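Local coordinates for protein periplasmic beta-glucosidase (Pseudomonas aeruginosa, PDB 6R5O) that probably hydrolyses terminal, non-reducing beta-D-glucosyl residues of beta-glucosides in the periplasm, releasing beta-D-glucose, at residues 249-254 with 282-287; 273-278 with 290-295; 655-660 with 691-696. The protein carries 1 engineered substitution. All coordinates share one frame; numbering follows the deposited sequence.

How the contacts relate
From the N terminus, residues 249-254 come first, on the seventh strand of the TIM-type barrel. Contact 1 closes a loop from there to residues 282-287, which lead into the eighth strand, and so joins the seventh strand to the eighth, completing the ring. Contact 2 crosses it: residues 273-278 lie within that loop and pair with residues 290-295 beyond it, so that helices 271-281 and 291-301, before and after the eighth strand, are packed together. The two contacts touch, their centres about 13 Å apart. Contact 3 follows in series, far along the chain, closing a separate loop in the fibronectin type III-like domain; its centre lies about 37 Å from that of contact 1.

Contact 1 of 3, residues 249-254 with 282-287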
# COMPACT_ATOMS: atom_id res chain seq x y z
N LYS A 249 26.81 20.64 -4.71
CA LYS A 249 28.08 21.17 -4.15
C LYS A 249 27.95 21.38 -2.64
O LYS A 249 28.99 21.60 -1.97
CB LYS A 249 28.43 22.48 -4.86
CG LYS A 249 29.12 22.33 -6.21
CD LYS A 249 28.27 22.71 -7.40
CE LYS A 249 29.11 23.05 -8.62
NZ LYS A 249 28.49 22.56 -9.88
N GLY A 250 26.73 21.32 -2.10
CA GLY A 250 26.39 21.89 -0.79
C GLY A 250 26.62 20.93 0.37
O GLY A 250 27.58 20.14 0.32
N LEU A 251 25.76 21.02 1.39
CA LEU A 251 25.89 20.40 2.73
C LEU A 251 24.77 19.36 2.92
O LEU A 251 23.60 19.69 2.63
CB LEU A 251 25.77 21.53 3.75
CG LEU A 251 25.86 21.11 5.22
CD1 LEU A 251 27.30 20.83 5.61
CD2 LEU A 251 25.27 22.17 6.12
N THR A 252 25.11 18.15 3.39
CA THR A 252 24.12 17.11 3.79
C THR A 252 23.96 17.13 5.31
O THR A 252 25.00 17.20 6.03
CB THR A 252 24.46 15.71 3.27
OG1 THR A 252 25.76 15.32 3.71
CG2 THR A 252 24.34 15.63 1.76
N ILE A 253 22.71 17.09 5.79
CA ILE A 253 22.36 17.15 7.24
C ILE A 253 21.51 15.93 7.61
O ILE A 253 20.50 15.66 6.92
CB ILE A 253 21.68 18.49 7.59
CG1 ILE A 253 22.49 19.69 7.10
CG2 ILE A 253 21.44 18.58 9.09
CD1 ILE A 253 21.68 20.96 6.99
N SER A 254 21.92 15.24 8.67
CA SER A 254 21.23 14.09 9.31
C SER A 254 19.84 14.52 9.81
O SER A 254 19.67 15.71 10.08
CB SER A 254 22.09 13.56 10.43
OG SER A 254 21.34 13.14 11.54
N GLY A 282 27.88 9.87 2.73
CA GLY A 282 27.77 11.27 2.28
C GLY A 282 27.02 12.17 3.26
O GLY A 282 26.40 13.14 2.79
N VAL A 283 27.13 11.90 4.56
CA VAL A 283 26.41 12.63 5.66
C VAL A 283 27.40 13.57 6.34
O VAL A 283 28.25 13.08 7.14
CB VAL A 283 25.77 11.63 6.65
CG1 VAL A 283 25.32 12.27 7.95
CG2 VAL A 283 24.59 10.89 6.02
N ASP A 284 27.30 14.88 6.05
CA ASP A 284 28.23 15.93 6.57
C ASP A 284 27.89 16.22 8.03
O ASP A 284 28.81 16.08 8.87
CB ASP A 284 28.17 17.21 5.74
CG ASP A 284 28.52 17.03 4.27
OD1 ASP A 284 29.46 16.27 3.98
OD2 ASP A 284 27.84 17.63 3.44
N MET A 285 26.64 16.61 8.31
CA MET A 285 26.21 17.15 9.62
C MET A 285 25.40 16.11 10.41
O MET A 285 24.40 15.60 9.87
CB MET A 285 25.36 18.41 9.43
CG MET A 285 25.37 19.34 10.62
SD MET A 285 25.70 21.07 10.22
CE MET A 285 26.96 21.38 11.46
N ASN A 286 25.79 15.92 11.68
CA ASN A 286 25.22 14.96 12.68
C ASN A 286 24.34 15.72 13.68
O ASN A 286 24.89 16.36 14.60
CB ASN A 286 26.37 14.22 13.38
CG ASN A 286 25.92 13.25 14.45
OD1 ASN A 286 24.89 12.58 14.32
ND2 ASN A 286 26.71 13.16 15.51
N MET A 287 23.01 15.61 13.54
CA MET A 287 21.99 16.27 14.40
C MET A 287 21.86 15.52 15.74
O MET A 287 21.40 14.36 15.73
CB MET A 287 20.64 16.35 13.69
CG MET A 287 19.71 17.38 14.29
SD MET A 287 18.01 17.37 13.62
CE MET A 287 18.26 18.19 12.05
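The seam of the TIM-type barrel is closed where Ile253 of strand 251-253 pairs with Met285 of residues 282-287, on the eighth strand's side of the barrel. This is a single parallel bridge: Met285 N donates to Thr252 O at 2.9 Å, in the carbonyl plane, and Ser254 N reaches Met285 O at 2.8 Å. Beside it, the Thr252 hydroxyl does double duty, which suits threonine to the place. OG1 accepts from Asp284 N at 2.8 Å and donates to Gly282 O in a bond so short that its exact length is doubtful. With chi1 at 57°, OG1 sits between the backbone N and the carbonyl carbon, facing the turn that ends helix 271-281. Gly282 leaves that helix with positive phi, a backbone shape in which a CB would press on the preceding carbonyl.

In this eight-stranded barrel the first seven strands run side by side in chain order, and the bridge brings the seventh to the eighth to complete the ring. Asp284 strengthens the join: its OD2 takes a nearly straight bond (173°) from Thr252 N at 2.8 Å, on the anti side and 29° out of the carboxylate plane. Arg243 also bridges to OD2 and Arg312 to OD1, which probably keeps this buried acid charged despite nearby Asp316.

Apolar groups fill the remainder. Leu251 CD1 rests on Asp284 CB at 3.7 Å, while Ile253 CG1 and Met285 CB lie side by side, 3.9 Å apart, both side chains also reaching Leu25 on the first strand. Farther along, Met287 CE approaches Ser254 O at 3.5 Å, and the Met287 side chain touches a bound beta-D-glucopyranose.

Contact 2 of 3, residues 273-278 with 290-295; sequences DATRLA and DLYSTW
Thr275 packs against three residues of the next helix, Leu291, Tyr292 and Trp295, and van der Waals contact is the main interaction. The axes of the two short helical segments approach to 9.4 Å and cross at -112°; Thr275 and Ala278, on the side facing the second helix, are small enough to leave space for the Tyr292 ring and for Leu291. The two branches of Thr275 divide the work. OG1 lies against Leu291 CB at 3.5 Å and Trp295 CB at 3.8 Å; CG2, placed anti to the backbone N, meets Tyr292 CD1 at 4.0 Å as the two side chains slide past each other in opposite directions. One turn later, the methyl CB of Ala278 comes to the edge of the Tyr292 ring, near its plane and 3.8 Å from OH.

The polar bonds run to other partners. Thr275 OG1 bonds to the carbonyl of Glu271, one turn back in its own helix, and Tyr292 OH bonds to Val283 O, in the link between helix 271-281 and the eighth barrel strand. Trp295 NE1 makes a weak bond to the Glu271 carboxylate. Within the second helix, Thr294 OG1 donates to Asp290 O at 2.6 Å, tying down the first turn.

No hydrogen bond joins the two segments directly, so these successive outer helices of the barrel are matched by shape, and the hydroxyls of Thr275 and Tyr292 can be buried here because each has its polar partner outside the interface.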
# COMPACT_ATOMS: atom_id res chain seq x y z
N ASP A 273 30.29 1.83 14.53
CA ASP A 273 30.06 1.29 13.17
C ASP A 273 28.94 2.06 12.46
O ASP A 273 28.92 2.04 11.21
CB ASP A 273 29.77 -0.21 13.23
CG ASP A 273 30.95 -1.03 13.76
OD1 ASP A 273 32.05 -0.42 14.02
OD2 ASP A 273 30.79 -2.27 13.91
N ALA A 274 28.04 2.69 13.21
CA ALA A 274 26.97 3.55 12.67
C ALA A 274 27.60 4.84 12.12
O ALA A 274 27.22 5.27 11.00
CB ALA A 274 25.95 3.83 13.75
N THR A 275 28.53 5.42 12.89
CA THR A 275 29.29 6.65 12.56
C THR A 275 29.97 6.44 11.21
O THR A 275 29.69 7.21 10.25
CB THR A 275 30.30 6.98 13.67
OG1 THR A 275 29.56 7.18 14.88
CG2 THR A 275 31.15 8.19 13.38
N ARG A 276 30.80 5.40 11.14
CA ARG A 276 31.54 5.00 9.91
C ARG A 276 30.57 4.96 8.71
O ARG A 276 30.84 5.66 7.73
CB ARG A 276 32.20 3.63 10.11
CG ARG A 276 33.06 3.20 8.94
CD ARG A 276 33.53 1.77 9.10
NE ARG A 276 32.61 0.87 8.41
CZ ARG A 276 31.88 -0.09 8.97
NH1 ARG A 276 31.08 -0.81 8.20
NH2 ARG A 276 31.93 -0.34 10.27
N LEU A 277 29.50 4.18 8.81
CA LEU A 277 28.53 3.93 7.71
C LEU A 277 28.03 5.27 7.15
O LEU A 277 27.99 5.42 5.92
CB LEU A 277 27.35 3.10 8.24
CG LEU A 277 27.38 1.60 7.96
CD1 LEU A 277 28.79 1.03 8.02
CD2 LEU A 277 26.47 0.87 8.93
N ALA A 278 27.65 6.18 8.05
CA ALA A 278 27.00 7.46 7.72
C ALA A 278 28.03 8.44 7.12
O ALA A 278 27.74 9.04 6.07
CB ALA A 278 26.35 8.02 8.96
N ASP A 290 25.46 13.13 18.78
CA ASP A 290 26.89 13.40 19.13
C ASP A 290 27.78 12.18 18.84
O ASP A 290 28.90 12.13 19.38
CB ASP A 290 27.04 13.84 20.59
CG ASP A 290 26.59 15.27 20.87
OD1 ASP A 290 26.15 15.95 19.92
OD2 ASP A 290 26.67 15.66 22.06
N LEU A 291 27.34 11.25 18.00
CA LEU A 291 28.13 10.04 17.63
C LEU A 291 29.43 10.47 16.92
O LEU A 291 30.52 10.01 17.34
CB LEU A 291 27.29 9.13 16.73
CG LEU A 291 26.09 8.46 17.41
CD1 LEU A 291 25.40 7.51 16.44
CD2 LEU A 291 26.51 7.74 18.69
N TYR A 292 29.32 11.33 15.90
CA TYR A 292 30.46 11.88 15.12
C TYR A 292 31.59 12.30 16.08
O TYR A 292 32.73 11.87 15.87
CB TYR A 292 29.97 13.02 14.23
CG TYR A 292 29.45 12.59 12.88
CD1 TYR A 292 28.81 11.37 12.70
CD2 TYR A 292 29.57 13.42 11.77
CE1 TYR A 292 28.34 10.97 11.46
CE2 TYR A 292 29.10 13.04 10.52
CZ TYR A 292 28.49 11.81 10.36
OH TYR A 292 28.04 11.44 9.13
N SER A 293 31.26 13.06 17.13
CA SER A 293 32.24 13.65 18.08
C SER A 293 32.90 12.56 18.95
O SER A 293 34.11 12.71 19.28
CB SER A 293 31.60 14.72 18.93
OG SER A 293 31.28 15.87 18.16
N THR A 294 32.16 11.50 19.29
CA THR A 294 32.60 10.44 20.25
C THR A 294 33.49 9.39 19.56
O THR A 294 34.36 8.81 20.26
CB THR A 294 31.38 9.78 20.92
OG1 THR A 294 30.36 10.76 21.10
CG2 THR A 294 31.71 9.13 22.24
N TRP A 295 33.30 9.14 18.25
CA TRP A 295 33.83 7.94 17.54
C TRP A 295 34.77 8.26 16.37
O TRP A 295 35.64 7.40 16.06
CB TRP A 295 32.68 7.01 17.12
CG TRP A 295 31.97 6.40 18.29
CD1 TRP A 295 30.66 6.56 18.64
CD2 TRP A 295 32.55 5.57 19.32
NE1 TRP A 295 30.38 5.88 19.79
CE2 TRP A 295 31.52 5.27 20.24
CE3 TRP A 295 33.83 5.06 19.56
CZ2 TRP A 295 31.73 4.48 21.37
CZ3 TRP A 295 34.04 4.29 20.68
CH2 TRP A 295 33.01 4.00 21.57

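Contact 3 of 3, residues 655-660 with 691-696; sequences VQLYLQ and FRLGEA
This is sheet-on-sheet packing in the core of the fibronectin type III-like domain, where Leu657 lies against Phe691 and Leu693 of the opposing sheet. The two strand segments run 9.9 Å apart at closest, their directions 19° from parallel, and the contact is made mainly by side chains. The central feature is a CH-pi contact: Leu657 CB sits 4.0 Å from the centroid of the Phe691 ring, a mere 6° off its normal. An aromatic ring suits the spot, offering a broad flat face to the leucine while its rim reaches the backbone. There, in the ring plane, Phe691 CZ comes to 3.7 Å from Val655 O.

The domain is a beta-sandwich. Strand 651-660 lies between strands 712-719 and 672-681 in one sheet, and strand 688-693 is paired with strand 637-645 in the other, from which Ala639 also touches Phe691. Val655, Leu657 and Leu659 turn inward, as befits branched aliphatic residues between two sheets. Gln656 and Tyr658 occupy the reverse face, where Tyr658 OH donates to Gln656 OE1 at 2.8 Å.

Leu657 extends its CG anti to the backbone N (chi1 176°), which lays CD1 by the CG end of the Phe691 ring and brings CD2 to Leu693 CD2 at 3.8 Å. The same Leu693 methyl is met by Leu659 CD1 at 3.9 Å, these two side chains reaching toward each other tip to tip. Just past Gln660 the strand leads to Asp661, a magnesium ligand, and the bound magnesium ion lies about 10 Å from the Leu659 side chain.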
# COMPACT_ATOMS: atom_id res chain seq x y z
N VAL A 655 -6.85 26.58 -15.35
CA VAL A 655 -6.93 25.79 -16.61
C VAL A 655 -5.69 24.89 -16.67
O VAL A 655 -4.57 25.44 -16.64
CB VAL A 655 -7.10 26.69 -17.85
CG1 VAL A 655 -7.25 25.89 -19.14
CG2 VAL A 655 -8.27 27.65 -17.68
N GLN A 656 -5.90 23.57 -16.72
CA GLN A 656 -4.87 22.52 -16.48
C GLN A 656 -4.63 21.73 -17.76
O GLN A 656 -5.61 21.43 -18.48
CB GLN A 656 -5.32 21.57 -15.36
CG GLN A 656 -5.30 22.20 -13.98
CD GLN A 656 -6.41 21.68 -13.10
OE1 GLN A 656 -6.66 20.48 -13.01
NE2 GLN A 656 -7.10 22.60 -12.45
N LEU A 657 -3.35 21.41 -18.02
CA LEU A 657 -2.88 20.68 -19.22
C LEU A 657 -2.38 19.30 -18.80
O LEU A 657 -1.38 19.24 -18.03
CB LEU A 657 -1.75 21.46 -19.89
CG LEU A 657 -1.10 20.77 -21.08
CD1 LEU A 657 -1.83 21.12 -22.38
CD2 LEU A 657 0.39 21.12 -21.15
N TYR A 658 -3.04 18.26 -19.29
CA TYR A 658 -2.69 16.84 -19.04
C TYR A 658 -2.23 16.20 -20.35
O TYR A 658 -2.80 16.54 -21.41
CB TYR A 658 -3.88 16.10 -18.42
CG TYR A 658 -4.24 16.61 -17.04
CD1 TYR A 658 -3.50 16.25 -15.92
CD2 TYR A 658 -5.32 17.46 -16.87
CE1 TYR A 658 -3.84 16.72 -14.66
CE2 TYR A 658 -5.66 17.94 -15.61
CZ TYR A 658 -4.91 17.58 -14.50
OH TYR A 658 -5.24 18.06 -13.26
N LEU A 659 -1.20 15.35 -20.24
CA LEU A 659 -0.61 14.57 -21.37
C LEU A 659 -0.78 13.07 -21.10
O LEU A 659 -0.66 12.66 -19.93
CB LEU A 659 0.87 14.93 -21.52
CG LEU A 659 1.16 15.94 -22.64
CD1 LEU A 659 2.60 16.43 -22.58
CD2 LEU A 659 0.87 15.33 -24.01
N GLN A 660 -1.04 12.30 -22.16
CA GLN A 660 -0.98 10.82 -22.13
C GLN A 660 -0.15 10.30 -23.31
O GLN A 660 -0.38 10.78 -24.45
CB GLN A 660 -2.38 10.19 -22.17
CG GLN A 660 -2.36 8.72 -21.76
CD GLN A 660 -3.62 7.96 -22.08
OE1 GLN A 660 -4.58 8.48 -22.66
NE2 GLN A 660 -3.62 6.70 -21.69
N PHE A 691 -0.46 27.09 -24.45
CA PHE A 691 0.43 26.07 -23.84
C PHE A 691 1.47 25.65 -24.89
O PHE A 691 1.07 25.32 -26.03
CB PHE A 691 -0.41 24.90 -23.32
CG PHE A 691 -1.07 25.14 -21.99
CD1 PHE A 691 -0.32 25.23 -20.82
CD2 PHE A 691 -2.46 25.26 -21.88
CE1 PHE A 691 -0.92 25.44 -19.59
CE2 PHE A 691 -3.06 25.48 -20.65
CZ PHE A 691 -2.29 25.57 -19.50
N ARG A 692 2.75 25.69 -24.54
CA ARG A 692 3.87 25.31 -25.44
C ARG A 692 4.41 23.96 -24.99
O ARG A 692 4.74 23.83 -23.79
CB ARG A 692 4.96 26.38 -25.42
CG ARG A 692 5.81 26.39 -24.15
CD ARG A 692 6.58 27.69 -23.94
NE ARG A 692 7.81 27.74 -24.73
CZ ARG A 692 8.82 28.57 -24.51
NH1 ARG A 692 8.80 29.43 -23.50
NH2 ARG A 692 9.88 28.53 -25.29
N LEU A 693 4.50 23.01 -25.94
CA LEU A 693 4.79 21.58 -25.67
C LEU A 693 6.00 21.12 -26.50
O LEU A 693 5.84 20.92 -27.73
CB LEU A 693 3.56 20.73 -25.99
CG LEU A 693 2.52 20.61 -24.88
CD1 LEU A 693 1.39 19.68 -25.31
CD2 LEU A 693 3.15 20.13 -23.57
N GLY A 694 7.13 20.91 -25.82
CA GLY A 694 8.38 20.40 -26.42
C GLY A 694 8.55 18.92 -26.15
O GLY A 694 7.71 18.34 -25.44
N GLU A 695 9.61 18.34 -26.71
CA GLU A 695 10.04 16.93 -26.51
C GLU A 695 10.36 16.73 -25.02
O GLU A 695 10.07 15.64 -24.51
CB GLU A 695 11.23 16.65 -27.43
CG GLU A 695 11.66 15.19 -27.49
CD GLU A 695 13.12 14.98 -27.84
OE1 GLU A 695 13.46 15.09 -29.04
OE2 GLU A 695 13.93 14.72 -26.90
N ALA A 696 10.91 17.74 -24.34
CA ALA A 696 11.27 17.71 -22.90
C ALA A 696 10.04 17.36 -22.05
O ALA A 696 10.21 16.69 -21.01
CB ALA A 696 11.85 19.05 -22.50